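Local coordinates for protein tRNA (cytosine(72)-C(5))-methyltransferase (Pyrococcus horikoshii, PDB 5ZVE) that methylates the C5 position of cytosine 72 in several tRNAs, using S-adenosyl-L-methionine as the methyl donor, at residues A[30-35]-A[101-106]; A[73-78]-A[163-168]; A[88-93]-A[124-129]. All blocks are in the same frame, centred on the assembly; numbering follows the deposited sequence.

Contact 1 of 3, residues A[30-35]-A[101-106]; sequences REPVEH and VYQGAM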
ATOM      1  N   ARG A  30      -5.455  -9.601   8.686  1.00 21.91           N
ATOM      2  CA  ARG A  30      -4.564  -9.578   9.843  1.00 25.45           C
ATOM      3  C   ARG A  30      -3.151 -10.018   9.477  1.00 25.06           C
ATOM      4  O   ARG A  30      -2.208  -9.771  10.221  1.00 30.22           O
ATOM      5  CB  ARG A  30      -5.105 -10.475  10.960  1.00 30.97           C
ATOM      6  CG  ARG A  30      -4.485 -10.201  12.330  1.00 35.87           C
ATOM      7  CD  ARG A  30      -5.470  -9.498  13.214  1.00 34.34           C
ATOM      8  NE  ARG A  30      -4.878  -8.915  14.419  1.00 33.52           N
ATOM      9  CZ  ARG A  30      -4.766  -9.529  15.592  1.00 28.60           C
ATOM     10  NH1 ARG A  30      -5.211 -10.768  15.753  1.00 25.71           N
ATOM     11  NH2 ARG A  30      -4.221  -8.885  16.614  1.00 32.58           N
ATOM     12  N   GLU A  31      -3.009 -10.642   8.312  1.00 22.63           N
ATOM     13  CA  GLU A  31      -1.730 -11.197   7.877  1.00 23.36           C
ATOM     14  C   GLU A  31      -1.096 -10.358   6.766  1.00 22.90           C
ATOM     15  O   GLU A  31      -1.798  -9.648   6.042  1.00 20.62           O
ATOM     16  CB  GLU A  31      -1.915 -12.636   7.383  1.00 20.39           C
ATOM     17  CG  GLU A  31      -2.726 -13.541   8.301  1.00 24.96           C
ATOM     18  CD  GLU A  31      -2.950 -14.917   7.693  1.00 27.88           C
ATOM     19  OE1 GLU A  31      -2.548 -15.128   6.528  1.00 27.88           O
ATOM     20  OE2 GLU A  31      -3.534 -15.786   8.374  1.00 31.97           O
ATOM     21  N   PRO A  32       0.240 -10.435   6.632  1.00 22.66           N
ATOM     22  CA  PRO A  32       0.903  -9.769   5.506  1.00 15.74           C
ATOM     23  C   PRO A  32       0.480 -10.400   4.187  1.00 20.26           C
ATOM     24  O   PRO A  32      -0.005 -11.533   4.186  1.00 20.20           O
ATOM     25  CB  PRO A  32       2.397 -10.001   5.777  1.00 18.34           C
ATOM     26  CG  PRO A  32       2.480 -10.412   7.223  1.00 19.53           C
ATOM     27  CD  PRO A  32       1.198 -11.116   7.516  1.00 20.77           C
ATOM     28  N   VAL A  33       0.660  -9.682   3.084  1.00 17.13           N
ATOM     29  CA  VAL A  33       0.284 -10.223   1.786  1.00 22.10           C
ATOM     30  C   VAL A  33       1.078 -11.497   1.534  1.00 25.13           C
ATOM     31  O   VAL A  33       2.236 -11.614   1.952  1.00 20.40           O
ATOM     32  CB  VAL A  33       0.506  -9.207   0.643  1.00 22.14           C
ATOM     33  CG1 VAL A  33      -0.341  -7.955   0.882  1.00 20.87           C
ATOM     34  CG2 VAL A  33       1.977  -8.851   0.499  1.00 17.98           C
ATOM     35  N   GLU A  34       0.431 -12.471   0.901  1.00 24.89           N
ATOM     36  CA  GLU A  34       1.066 -13.751   0.612  1.00 20.96           C
ATOM     37  C   GLU A  34       2.088 -13.593  -0.507  1.00 20.37           C
ATOM     38  O   GLU A  34       3.126 -14.261  -0.516  1.00 22.80           O
ATOM     39  CB  GLU A  34       0.017 -14.804   0.237  1.00 22.28           C
ATOM     40  CG  GLU A  34      -0.944 -15.180   1.365  1.00 22.02           C
ATOM     41  CD  GLU A  34      -2.051 -14.154   1.603  1.00 23.19           C
ATOM     42  OE1 GLU A  34      -2.084 -13.112   0.917  1.00 21.43           O
ATOM     43  OE2 GLU A  34      -2.900 -14.398   2.483  1.00 23.33           O
ATOM     44  N   HIS A  35       1.778 -12.712  -1.454  1.00 21.68           N
ATOM     45  CA  HIS A  35       2.684 -12.403  -2.554  1.00 20.93           C
ATOM     46  C   HIS A  35       3.153 -10.957  -2.452  1.00 21.21           C
ATOM     47  O   HIS A  35       2.367 -10.019  -2.632  1.00 23.23           O
ATOM     48  CB  HIS A  35       2.015 -12.648  -3.910  1.00 22.48           C
ATOM     49  CG  HIS A  35       1.836 -14.097  -4.248  1.00 26.16           C
ATOM     50  ND1 HIS A  35       1.308 -14.521  -5.446  1.00 23.32           N
ATOM     51  CD2 HIS A  35       2.101 -15.219  -3.533  1.00 20.89           C
ATOM     52  CE1 HIS A  35       1.269 -15.844  -5.466  1.00 20.31           C
ATOM     53  NE2 HIS A  35       1.741 -16.290  -4.317  1.00 22.83           N
ATOM     54  N   VAL A 101       8.436  -6.243  12.815  1.00 19.23           N
ATOM     55  CA  VAL A 101       8.879  -7.525  13.368  1.00 20.75           C
ATOM     56  C   VAL A 101       7.956  -8.667  12.935  1.00 21.52           C
ATOM     57  O   VAL A 101       8.406  -9.760  12.590  1.00 18.88           O
ATOM     58  CB  VAL A 101       8.944  -7.468  14.915  1.00 19.66           C
ATOM     59  CG1 VAL A 101       9.105  -8.855  15.518  1.00 17.87           C
ATOM     60  CG2 VAL A 101      10.066  -6.542  15.368  1.00 18.40           C
ATOM     61  N   TYR A 102       6.658  -8.381  12.950  1.00 19.33           N
ATOM     62  CA  TYR A 102       5.604  -9.272  12.474  1.00 18.29           C
ATOM     63  C   TYR A 102       5.863  -9.774  11.051  1.00 22.41           C
ATOM     64  O   TYR A 102       5.357 -10.820  10.649  1.00 21.94           O
ATOM     65  CB  TYR A 102       4.268  -8.523  12.540  1.00 20.48           C
ATOM     66  CG  TYR A 102       2.999  -9.329  12.340  1.00 21.33           C
ATOM     67  CD1 TYR A 102       2.574 -10.244  13.293  1.00 23.65           C
ATOM     68  CD2 TYR A 102       2.183  -9.112  11.238  1.00 20.70           C
ATOM     69  CE1 TYR A 102       1.404 -10.957  13.131  1.00 22.77           C
ATOM     70  CE2 TYR A 102       1.007  -9.816  11.070  1.00 19.13           C
ATOM     71  CZ  TYR A 102       0.623 -10.736  12.020  1.00 24.54           C
ATOM     72  OH  TYR A 102      -0.548 -11.442  11.859  1.00 27.74           O
ATOM     73  N   GLN A 103       6.654  -9.019  10.294  1.00 15.97           N
ATOM     74  CA  GLN A 103       6.930  -9.362   8.906  1.00 25.58           C
ATOM     75  C   GLN A 103       8.400  -9.709   8.677  1.00 20.90           C
ATOM     76  O   GLN A 103       8.819  -9.920   7.543  1.00 23.54           O
ATOM     77  CB  GLN A 103       6.504  -8.211   7.992  1.00 19.56           C
ATOM     78  CG  GLN A 103       5.106  -7.720   8.298  1.00 23.82           C
ATOM     79  CD  GLN A 103       4.714  -6.505   7.488  1.00 26.25           C
ATOM     80  OE1 GLN A 103       4.714  -6.540   6.262  1.00 22.98           O
ATOM     81  NE2 GLN A 103       4.379  -5.418   8.177  1.00 30.37           N
ATOM     82  N   GLY A 104       9.182  -9.756   9.752  1.00 20.18           N
ATOM     83  CA  GLY A 104      10.544 -10.260   9.668  1.00 22.32           C
ATOM     84  C   GLY A 104      11.656  -9.279   9.984  1.00 20.66           C
ATOM     85  O   GLY A 104      12.828  -9.644   9.946  1.00 22.73           O
ATOM     86  N   ALA A 105      11.305  -8.038  10.308  1.00 20.60           N
ATOM     87  CA  ALA A 105      12.312  -7.058  10.710  1.00 20.92           C
ATOM     88  C   ALA A 105      12.935  -7.432  12.045  1.00 26.43           C
ATOM     89  O   ALA A 105      12.310  -8.099  12.867  1.00 24.00           O
ATOM     90  CB  ALA A 105      11.708  -5.664  10.798  1.00 18.38           C
ATOM     91  N   MET A 106      14.178  -7.005  12.249  1.00 24.92           N
ATOM     92  CA  MET A 106      14.790  -7.038  13.568  1.00 23.09           C
ATOM     93  C   MET A 106      14.121  -6.007  14.462  1.00 21.76           C
ATOM     94  O   MET A 106      13.475  -5.091  13.968  1.00 22.87           O
ATOM     95  CB  MET A 106      16.289  -6.754  13.475  1.00 25.72           C
ATOM     96  CG  MET A 106      17.039  -7.613  12.472  1.00 25.60           C
ATOM     97  SD  MET A 106      17.085  -9.336  12.985  1.00 25.73           S
ATOM     98  CE  MET A 106      15.789 -10.038  11.968  1.00 23.62           C
TER
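The phenol OH of Tyr102 donates a hydrogen bond to the backbone O of Arg30, with 2.9 Å between OH and O. It is the one polar bond between 30-35 and 101-106. The hydroxyl does not sit on a lone pair. It lies above the carbonyl plane, 44° out of it, and the C=O...OH angle is 132°. Arg30 O lies at the edge of the Tyr102 ring, near its plane, 3.3 Å from Tyr102 CE2. The chi1 of Tyr102, -169°, sets CG opposite the backbone N and carries the ring across to the other segment.

The apolar half of the contact belongs to Pro32. Its CD comes obliquely to the Tyr102 ring, 3.8 Å from CE2. Its CG meets the CG of Gln103 at 3.9 Å, and these two side chains run past each other in opposite directions. The amide of Gln103 turns back to helix 95-101, where NE2 bonds to the O of Glu99. The guanidinium of Arg30 turns to other partners: NE bonds to Leu285 O, and the group makes a cation-pi contact with Trp286.

Tyr102 sits just past the last residue of helix 95-101. A type I turn runs from Val101 to Gly104, with Gly104 N bonded to Val101 O at 2.9 Å. Gly104 also holds the positive-phi position of a Schellman motif that ends the helix. The contact is small, burying 181 Å², but most of its touching residues are buried. It ties the link between helix 19-29 and strand 35-40, in the ferredoxin-like part, to the end of helix 95-101 in the PUA domain. Phe163 meets Tyr102 edge-to-face and also packs on Pro32, while Val135 of strand 134-140 touches the tyrosine.

Contact 2 of 3, residues A[73-78]-A[163-168]; sequences FVREGP and FKLPSL
Phe163 packs closely against Arg75 at one tight part of the contact. The Arg75 guanidinium lies with one face toward the ring. Phe163 CE1 stands 3.5 Å above the centre of that face, and the two planes are 44° apart, so this is no parallel stack. Bends at chi2 (-112°) and chi3 (-97°) fold the arginine back to the phenylalanine. Its NH2 goes on to Glu31 and Pro32, which should fix the group's rotation. Arg75 CB also rests on Leu165 CD2, at 3.6 Å. A second tight part lies at the other end, where Pro166 CG makes an off-centre CH-pi contact with buried Phe73, 4.1 Å from the ring centroid. Leu168 CD1, also buried, reaches the same ring obliquely.

At the middle, Glu76 and Lys164 form a single antiparallel bridge, a hydrogen-bonded pair. Glu76 N donates to Lys164 O at 3.0 Å, and Lys164 N donates to Glu76 O at 2.7 Å. The bridge joins the chain leaving strand 70-74, an inner strand of the ferredoxin-like sheet, to the loop that follows the PUA strand 154-161. Toward Phe73 the backbones part, and a water spans Val74 O and Lys164 O, donating to both.

The solvent side is marked by exposure. Pro78, after a cis peptide bond, is exposed at the rim and runs alongside the Phe163 ring, its CD 3.8 Å from Phe163 CE1. Glu76 is exposed too, and its chain lies beside that of Lys164, pointing the same way. Glu76 OE1 meets Lys164 CG at 3.6 Å, while a bend at chi2 of Lys164 brings NZ to a weak bond with Leu165 O.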
ATOM      1  N   PHE A  73       7.586 -11.906  -4.271  1.00 23.78           N
ATOM      2  CA  PHE A  73       8.235 -12.869  -3.402  1.00 19.87           C
ATOM      3  C   PHE A  73       7.180 -13.582  -2.581  1.00 19.77           C
ATOM      4  O   PHE A  73       6.212 -12.966  -2.129  1.00 19.97           O
ATOM      5  CB  PHE A  73       9.253 -12.187  -2.487  1.00 23.22           C
ATOM      6  CG  PHE A  73      10.281 -11.374  -3.221  1.00 27.01           C
ATOM      7  CD1 PHE A  73      10.018 -10.069  -3.599  1.00 20.37           C
ATOM      8  CD2 PHE A  73      11.515 -11.923  -3.539  1.00 26.49           C
ATOM      9  CE1 PHE A  73      10.965  -9.324  -4.277  1.00 22.80           C
ATOM     10  CE2 PHE A  73      12.466 -11.186  -4.214  1.00 23.92           C
ATOM     11  CZ  PHE A  73      12.190  -9.884  -4.588  1.00 25.48           C
ATOM     12  N   VAL A  74       7.344 -14.885  -2.414  1.00 16.65           N
ATOM     13  CA  VAL A  74       6.376 -15.651  -1.654  1.00 20.39           C
ATOM     14  C   VAL A  74       6.652 -15.457  -0.165  1.00 21.22           C
ATOM     15  O   VAL A  74       7.797 -15.542   0.289  1.00 28.34           O
ATOM     16  CB  VAL A  74       6.414 -17.147  -2.019  1.00 26.47           C
ATOM     17  CG1 VAL A  74       5.429 -17.924  -1.165  1.00 25.15           C
ATOM     18  CG2 VAL A  74       6.088 -17.336  -3.498  1.00 23.39           C
ATOM     19  N   ARG A  75       5.589 -15.215   0.587  1.00 24.41           N
ATOM     20  CA  ARG A  75       5.684 -14.970   2.018  1.00 23.18           C
ATOM     21  C   ARG A  75       5.933 -16.266   2.788  1.00 25.07           C
ATOM     22  O   ARG A  75       5.479 -17.332   2.382  1.00 25.38           O
ATOM     23  CB  ARG A  75       4.403 -14.284   2.497  1.00 23.55           C
ATOM     24  CG  ARG A  75       4.282 -14.113   3.991  1.00 26.90           C
ATOM     25  CD  ARG A  75       3.173 -15.000   4.516  1.00 24.52           C
ATOM     26  NE  ARG A  75       1.920 -14.282   4.671  1.00 21.31           N
ATOM     27  CZ  ARG A  75       0.736 -14.864   4.836  1.00 24.63           C
ATOM     28  NH1 ARG A  75       0.636 -16.185   4.846  1.00 16.82           N
ATOM     29  NH2 ARG A  75      -0.349 -14.118   4.992  1.00 20.79           N
ATOM     30  N   GLU A  76       6.664 -16.168   3.894  1.00 27.21           N
ATOM     31  CA  GLU A  76       6.903 -17.314   4.763  1.00 24.29           C
ATOM     32  C   GLU A  76       6.118 -17.161   6.064  1.00 25.07           C
ATOM     33  O   GLU A  76       6.060 -16.075   6.640  1.00 28.09           O
ATOM     34  CB  GLU A  76       8.398 -17.456   5.058  1.00 29.73           C
ATOM     35  CG  GLU A  76       9.238 -17.737   3.814  1.00 31.06           C
ATOM     36  CD  GLU A  76      10.731 -17.727   4.093  1.00 36.88           C
ATOM     37  OE1 GLU A  76      11.126 -17.484   5.251  1.00 40.50           O
ATOM     38  OE2 GLU A  76      11.512 -17.947   3.143  1.00 44.71           O
ATOM     39  N   GLY A  77       5.497 -18.246   6.514  1.00 25.28           N
ATOM     40  CA  GLY A  77       4.741 -18.236   7.755  1.00 24.63           C
ATOM     41  C   GLY A  77       3.301 -18.693   7.579  1.00 30.44           C
ATOM     42  O   GLY A  77       2.853 -18.920   6.449  1.00 30.05           O
ATOM     43  N   PRO A  78       2.551 -18.799   8.688  1.00 26.41           N
ATOM     44  CA  PRO A  78       2.953 -18.417  10.046  1.00 29.02           C
ATOM     45  C   PRO A  78       3.925 -19.403  10.684  1.00 29.68           C
ATOM     46  O   PRO A  78       3.748 -20.616  10.580  1.00 31.57           O
ATOM     47  CB  PRO A  78       1.625 -18.394  10.807  1.00 26.65           C
ATOM     48  CG  PRO A  78       0.774 -19.379  10.087  1.00 30.75           C
ATOM     49  CD  PRO A  78       1.154 -19.268   8.637  1.00 28.85           C
ATOM     50  N   PHE A 163       5.692 -13.903  10.567  1.00 20.23           N
ATOM     51  CA  PHE A 163       5.770 -14.037   9.116  1.00 19.89           C
ATOM     52  C   PHE A 163       7.085 -13.463   8.623  1.00 21.15           C
ATOM     53  O   PHE A 163       7.699 -12.636   9.295  1.00 21.58           O
ATOM     54  CB  PHE A 163       4.611 -13.320   8.415  1.00 20.29           C
ATOM     55  CG  PHE A 163       3.258 -13.888   8.728  1.00 21.04           C
ATOM     56  CD1 PHE A 163       2.762 -14.967   8.011  1.00 24.08           C
ATOM     57  CD2 PHE A 163       2.472 -13.328   9.723  1.00 21.51           C
ATOM     58  CE1 PHE A 163       1.511 -15.489   8.290  1.00 23.81           C
ATOM     59  CE2 PHE A 163       1.213 -13.840  10.004  1.00 22.60           C
ATOM     60  CZ  PHE A 163       0.734 -14.924   9.290  1.00 20.74           C
ATOM     61  N   LYS A 164       7.513 -13.900   7.446  1.00 18.49           N
ATOM     62  CA  LYS A 164       8.740 -13.393   6.854  1.00 22.13           C
ATOM     63  C   LYS A 164       8.538 -12.918   5.418  1.00 24.46           C
ATOM     64  O   LYS A 164       8.164 -13.693   4.543  1.00 19.21           O
ATOM     65  CB  LYS A 164       9.828 -14.464   6.895  1.00 27.29           C
ATOM     66  CG  LYS A 164      11.152 -14.035   6.292  1.00 30.54           C
ATOM     67  CD  LYS A 164      11.646 -12.740   6.889  1.00 31.99           C
ATOM     68  CE  LYS A 164      13.030 -12.390   6.362  1.00 41.35           C
ATOM     69  NZ  LYS A 164      13.422 -11.002   6.747  1.00 57.85           N
ATOM     70  N   LEU A 165       8.785 -11.629   5.204  1.00 21.98           N
ATOM     71  CA  LEU A 165       8.878 -11.044   3.877  1.00 25.41           C
ATOM     72  C   LEU A 165      10.309 -10.559   3.703  1.00 29.46           C
ATOM     73  O   LEU A 165      10.941 -10.151   4.670  1.00 24.24           O
ATOM     74  CB  LEU A 165       7.894  -9.884   3.700  1.00 24.97           C
ATOM     75  CG  LEU A 165       6.394 -10.186   3.668  1.00 26.46           C
ATOM     76  CD1 LEU A 165       5.598  -8.905   3.491  1.00 26.34           C
ATOM     77  CD2 LEU A 165       6.083 -11.154   2.550  1.00 26.13           C
ATOM     78  N   PRO A 166      10.836 -10.623   2.473  1.00 28.77           N
ATOM     79  CA  PRO A 166      12.209 -10.162   2.242  1.00 30.07           C
ATOM     80  C   PRO A 166      12.375  -8.676   2.551  1.00 30.10           C
ATOM     81  O   PRO A 166      11.457  -7.898   2.300  1.00 29.66           O
ATOM     82  CB  PRO A 166      12.427 -10.441   0.749  1.00 29.05           C
ATOM     83  CG  PRO A 166      11.055 -10.450   0.167  1.00 27.99           C
ATOM     84  CD  PRO A 166      10.177 -11.050   1.227  1.00 25.27           C
ATOM     85  N   SER A 167      13.523  -8.297   3.103  1.00 34.06           N
ATOM     86  CA  SER A 167      13.866  -6.886   3.257  1.00 37.00           C
ATOM     87  C   SER A 167      14.688  -6.441   2.056  1.00 37.83           C
ATOM     88  O   SER A 167      15.767  -6.978   1.803  1.00 43.11           O
ATOM     89  CB  SER A 167      14.639  -6.646   4.549  1.00 34.00           C
ATOM     90  OG  SER A 167      15.871  -7.339   4.514  1.00 47.15           O
ATOM     91  N   LEU A 168      14.173  -5.471   1.310  1.00 38.79           N
ATOM     92  CA  LEU A 168      14.799  -5.068   0.058  1.00 33.77           C
ATOM     93  C   LEU A 168      15.416  -3.678   0.125  1.00 35.62           C
ATOM     94  O   LEU A 168      16.170  -3.285  -0.766  1.00 33.74           O
ATOM     95  CB  LEU A 168      13.776  -5.117  -1.073  1.00 32.85           C
ATOM     96  CG  LEU A 168      12.936  -6.391  -1.132  1.00 33.35           C
ATOM     97  CD1 LEU A 168      11.781  -6.201  -2.094  1.00 27.51           C
ATOM     98  CD2 LEU A 168      13.786  -7.576  -1.545  1.00 28.50           C
TER
HETATM   99  O   HOH W   1       9.467 -14.265   2.236  1.00 30.09           O

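Contact 3 of 3, residues A[88-93]-A[124-129]; sequences LPVVVA and EVQIRD
Gln126 N donates to Pro89 O at 3.1 Å, the first of four backbone hydrogen bonds across this pair. Val91 N donates to Gln126 O, Arg128 N to Val91 O and Ala93 N to Arg128 O. Strands 90-93 and 124-128 thus pair in parallel, with the bonding carried back to Pro89. Their axes are 30° apart.

A second polar set is built on the Gln126 side chain. Its NE2 donates to Leu88 O at 3.0 Å, with the acceptor in the amide plane. Its OE1 takes two bonds from Arg128, from NE at 2.7 Å and from NH2 at 2.8 Å. The arginine thus grips one atom side-on, and the amide is held at both ends. The chi1 of Gln126, 67°, turns the side chain toward Leu88 O and Val90, where Arg128 can still reach the amide. Arg128 NH1 binds Gly132 O.

Apolar contacts lie on both faces. Val90 CG2 leans on Gln126 CD, on the face shared with Arg128. On the other face Val91 CG2 meets Val125 CG2 at 3.9 Å, and Ala93 CB meets Ile127 CG2, also at 3.9 Å. At the start of the pair both methyls of Leu88 lie across the extended chain of Glu124, with CD1 3.5 Å from OE2.

The parallel pair belongs to the mixed beta-sheet of the PUA fold. Both strands are interior: 90-93 lies next to edge strand 112-115, and strand 134-140 flanks 124-128. Helix 95-101 and strand 107-108 cover the face of Val91 and Ile127. Asp129 OD2 reaches beyond the domain to Trp286 NE1.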
ATOM      1  N   LEU A  88       8.877 -17.561  27.822  1.00 32.33           N
ATOM      2  CA  LEU A  88       9.975 -16.647  27.550  1.00 27.26           C
ATOM      3  C   LEU A  88       9.697 -15.294  28.178  1.00 27.03           C
ATOM      4  O   LEU A  88       8.540 -14.894  28.298  1.00 24.50           O
ATOM      5  CB  LEU A  88      10.170 -16.491  26.037  1.00 23.72           C
ATOM      6  CG  LEU A  88      10.565 -17.724  25.223  1.00 30.88           C
ATOM      7  CD1 LEU A  88      10.741 -17.373  23.749  1.00 27.38           C
ATOM      8  CD2 LEU A  88      11.839 -18.329  25.790  1.00 24.72           C
ATOM      9  N   PRO A  89      10.757 -14.580  28.587  1.00 24.80           N
ATOM     10  CA  PRO A  89      10.548 -13.205  29.044  1.00 23.75           C
ATOM     11  C   PRO A  89      10.026 -12.325  27.902  1.00 23.29           C
ATOM     12  O   PRO A  89      10.356 -12.566  26.743  1.00 20.35           O
ATOM     13  CB  PRO A  89      11.943 -12.763  29.495  1.00 21.48           C
ATOM     14  CG  PRO A  89      12.883 -13.663  28.780  1.00 25.57           C
ATOM     15  CD  PRO A  89      12.173 -14.978  28.641  1.00 27.89           C
ATOM     16  N   VAL A  90       9.234 -11.312  28.230  1.00 21.88           N
ATOM     17  CA  VAL A  90       8.555 -10.524  27.210  1.00 21.16           C
ATOM     18  C   VAL A  90       9.289  -9.220  26.902  1.00 20.76           C
ATOM     19  O   VAL A  90       9.682  -8.487  27.812  1.00 23.00           O
ATOM     20  CB  VAL A  90       7.101 -10.201  27.638  1.00 21.66           C
ATOM     21  CG1 VAL A  90       6.472  -9.145  26.728  1.00 16.77           C
ATOM     22  CG2 VAL A  90       6.259 -11.471  27.672  1.00 18.86           C
ATOM     23  N   VAL A  91       9.485  -8.952  25.612  1.00 15.71           N
ATOM     24  CA  VAL A  91       9.836  -7.613  25.154  1.00 18.24           C
ATOM     25  C   VAL A  91       8.610  -6.997  24.486  1.00 20.25           C
ATOM     26  O   VAL A  91       8.009  -7.600  23.598  1.00 21.89           O
ATOM     27  CB  VAL A  91      11.014  -7.611  24.159  1.00 21.26           C
ATOM     28  CG1 VAL A  91      11.297  -6.193  23.688  1.00 21.21           C
ATOM     29  CG2 VAL A  91      12.255  -8.214  24.792  1.00 20.38           C
ATOM     30  N   VAL A  92       8.230  -5.804  24.928  1.00 23.06           N
ATOM     31  CA  VAL A  92       7.098  -5.108  24.335  1.00 18.25           C
ATOM     32  C   VAL A  92       7.594  -4.084  23.323  1.00 22.07           C
ATOM     33  O   VAL A  92       8.305  -3.144  23.678  1.00 21.38           O
ATOM     34  CB  VAL A  92       6.235  -4.408  25.396  1.00 22.82           C
ATOM     35  CG1 VAL A  92       4.972  -3.843  24.758  1.00 22.28           C
ATOM     36  CG2 VAL A  92       5.878  -5.374  26.516  1.00 17.10           C
ATOM     37  N   ALA A  93       7.224  -4.280  22.060  1.00 20.33           N
ATOM     38  CA  ALA A  93       7.575  -3.348  20.997  1.00 23.31           C
ATOM     39  C   ALA A  93       6.447  -2.352  20.823  1.00 23.41           C
ATOM     40  O   ALA A  93       5.286  -2.696  21.023  1.00 23.15           O
ATOM     41  CB  ALA A  93       7.843  -4.092  19.691  1.00 18.57           C
ATOM     42  N   GLU A 124      16.780 -15.890  25.027  1.00 26.47           N
ATOM     43  CA  GLU A 124      15.664 -16.056  24.119  1.00 24.39           C
ATOM     44  C   GLU A 124      14.455 -15.301  24.674  1.00 24.31           C
ATOM     45  O   GLU A 124      14.104 -15.449  25.846  1.00 22.49           O
ATOM     46  CB  GLU A 124      15.341 -17.537  23.927  1.00 23.29           C
ATOM     47  CG  GLU A 124      14.351 -17.806  22.814  1.00 33.21           C
ATOM     48  CD  GLU A 124      13.962 -19.267  22.712  1.00 42.94           C
ATOM     49  OE1 GLU A 124      14.722 -20.126  23.213  1.00 46.98           O
ATOM     50  OE2 GLU A 124      12.889 -19.553  22.136  1.00 46.41           O
ATOM     51  N   VAL A 125      13.831 -14.481  23.831  1.00 22.35           N
ATOM     52  CA  VAL A 125      12.719 -13.635  24.259  1.00 20.64           C
ATOM     53  C   VAL A 125      11.564 -13.682  23.270  1.00 22.51           C
ATOM     54  O   VAL A 125      11.736 -14.025  22.097  1.00 19.64           O
ATOM     55  CB  VAL A 125      13.143 -12.152  24.441  1.00 17.06           C
ATOM     56  CG1 VAL A 125      14.366 -12.025  25.342  1.00 21.76           C
ATOM     57  CG2 VAL A 125      13.386 -11.492  23.095  1.00 16.33           C
ATOM     58  N   GLN A 126      10.379 -13.330  23.753  1.00 19.33           N
ATOM     59  CA  GLN A 126       9.224 -13.207  22.884  1.00 21.94           C
ATOM     60  C   GLN A 126       8.874 -11.735  22.753  1.00 22.49           C
ATOM     61  O   GLN A 126       9.023 -10.967  23.704  1.00 19.04           O
ATOM     62  CB  GLN A 126       8.038 -14.012  23.422  1.00 21.21           C
ATOM     63  CG  GLN A 126       7.462 -13.492  24.734  1.00 22.58           C
ATOM     64  CD  GLN A 126       6.225 -14.251  25.153  1.00 22.92           C
ATOM     65  OE1 GLN A 126       5.197 -14.204  24.479  1.00 23.99           O
ATOM     66  NE2 GLN A 126       6.315 -14.964  26.272  1.00 26.25           N
ATOM     67  N   ILE A 127       8.452 -11.339  21.558  1.00 20.06           N
ATOM     68  CA  ILE A 127       8.131  -9.948  21.293  1.00 19.41           C
ATOM     69  C   ILE A 127       6.632  -9.773  21.096  1.00 23.28           C
ATOM     70  O   ILE A 127       6.018 -10.429  20.251  1.00 20.20           O
ATOM     71  CB  ILE A 127       8.868  -9.417  20.057  1.00 18.01           C
ATOM     72  CG1 ILE A 127      10.379  -9.589  20.229  1.00 22.21           C
ATOM     73  CG2 ILE A 127       8.512  -7.955  19.810  1.00 17.66           C
ATOM     74  CD1 ILE A 127      11.163  -9.320  18.973  1.00 20.99           C
ATOM     75  N   ARG A 128       6.052  -8.883  21.889  1.00 15.79           N
ATOM     76  CA  ARG A 128       4.635  -8.577  21.784  1.00 21.26           C
ATOM     77  C   ARG A 128       4.399  -7.097  21.539  1.00 20.48           C
ATOM     78  O   ARG A 128       5.195  -6.256  21.957  1.00 18.59           O
ATOM     79  CB  ARG A 128       3.903  -9.027  23.045  1.00 24.98           C
ATOM     80  CG  ARG A 128       3.477 -10.478  22.976  1.00 28.59           C
ATOM     81  CD  ARG A 128       3.087 -10.994  24.329  1.00 25.36           C
ATOM     82  NE  ARG A 128       3.198 -12.447  24.416  1.00 31.38           N
ATOM     83  CZ  ARG A 128       2.207 -13.284  24.134  1.00 27.86           C
ATOM     84  NH1 ARG A 128       1.030 -12.810  23.750  1.00 25.97           N
ATOM     85  NH2 ARG A 128       2.387 -14.593  24.246  1.00 28.65           N
ATOM     86  N   ASP A 129       3.311  -6.788  20.843  1.00 20.42           N
ATOM     87  CA  ASP A 129       2.911  -5.406  20.626  1.00 19.51           C
ATOM     88  C   ASP A 129       2.262  -4.884  21.912  1.00 22.94           C
ATOM     89  O   ASP A 129       2.070  -5.668  22.849  1.00 16.98           O
ATOM     90  CB  ASP A 129       1.995  -5.308  19.389  1.00 23.78           C
ATOM     91  CG  ASP A 129       0.540  -5.674  19.661  1.00 23.67           C
ATOM     92  OD1 ASP A 129       0.196  -6.226  20.729  1.00 22.29           O
ATOM     93  OD2 ASP A 129      -0.275  -5.419  18.750  1.00 26.72           O
TER

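Overall arrangement
Contacts 1 and 2 are one continuous junction, with centres 6 Å apart. Arg75 of contact 2 binds Pro32 O and Glu31 OE1 of contact 1, its NH2 lying 2.7 Å from the first and 2.9 Å from the second. Phe163 CD2 packs on Pro32 CD at 3.4 Å. Together they join the ferredoxin-like part to the PUA domain and the chain leaving it. Contact 3 lies within that domain, its centre about 17 Å from that of contact 1 and 21 Å from that of contact 2. It meets contact 1 where Val101 CG1 touches Ile127 CD1, at 4.0 Å. All three lie away from the S-adenosyl-L-homocysteine pocket and from the predicted nucleophile, Cys323.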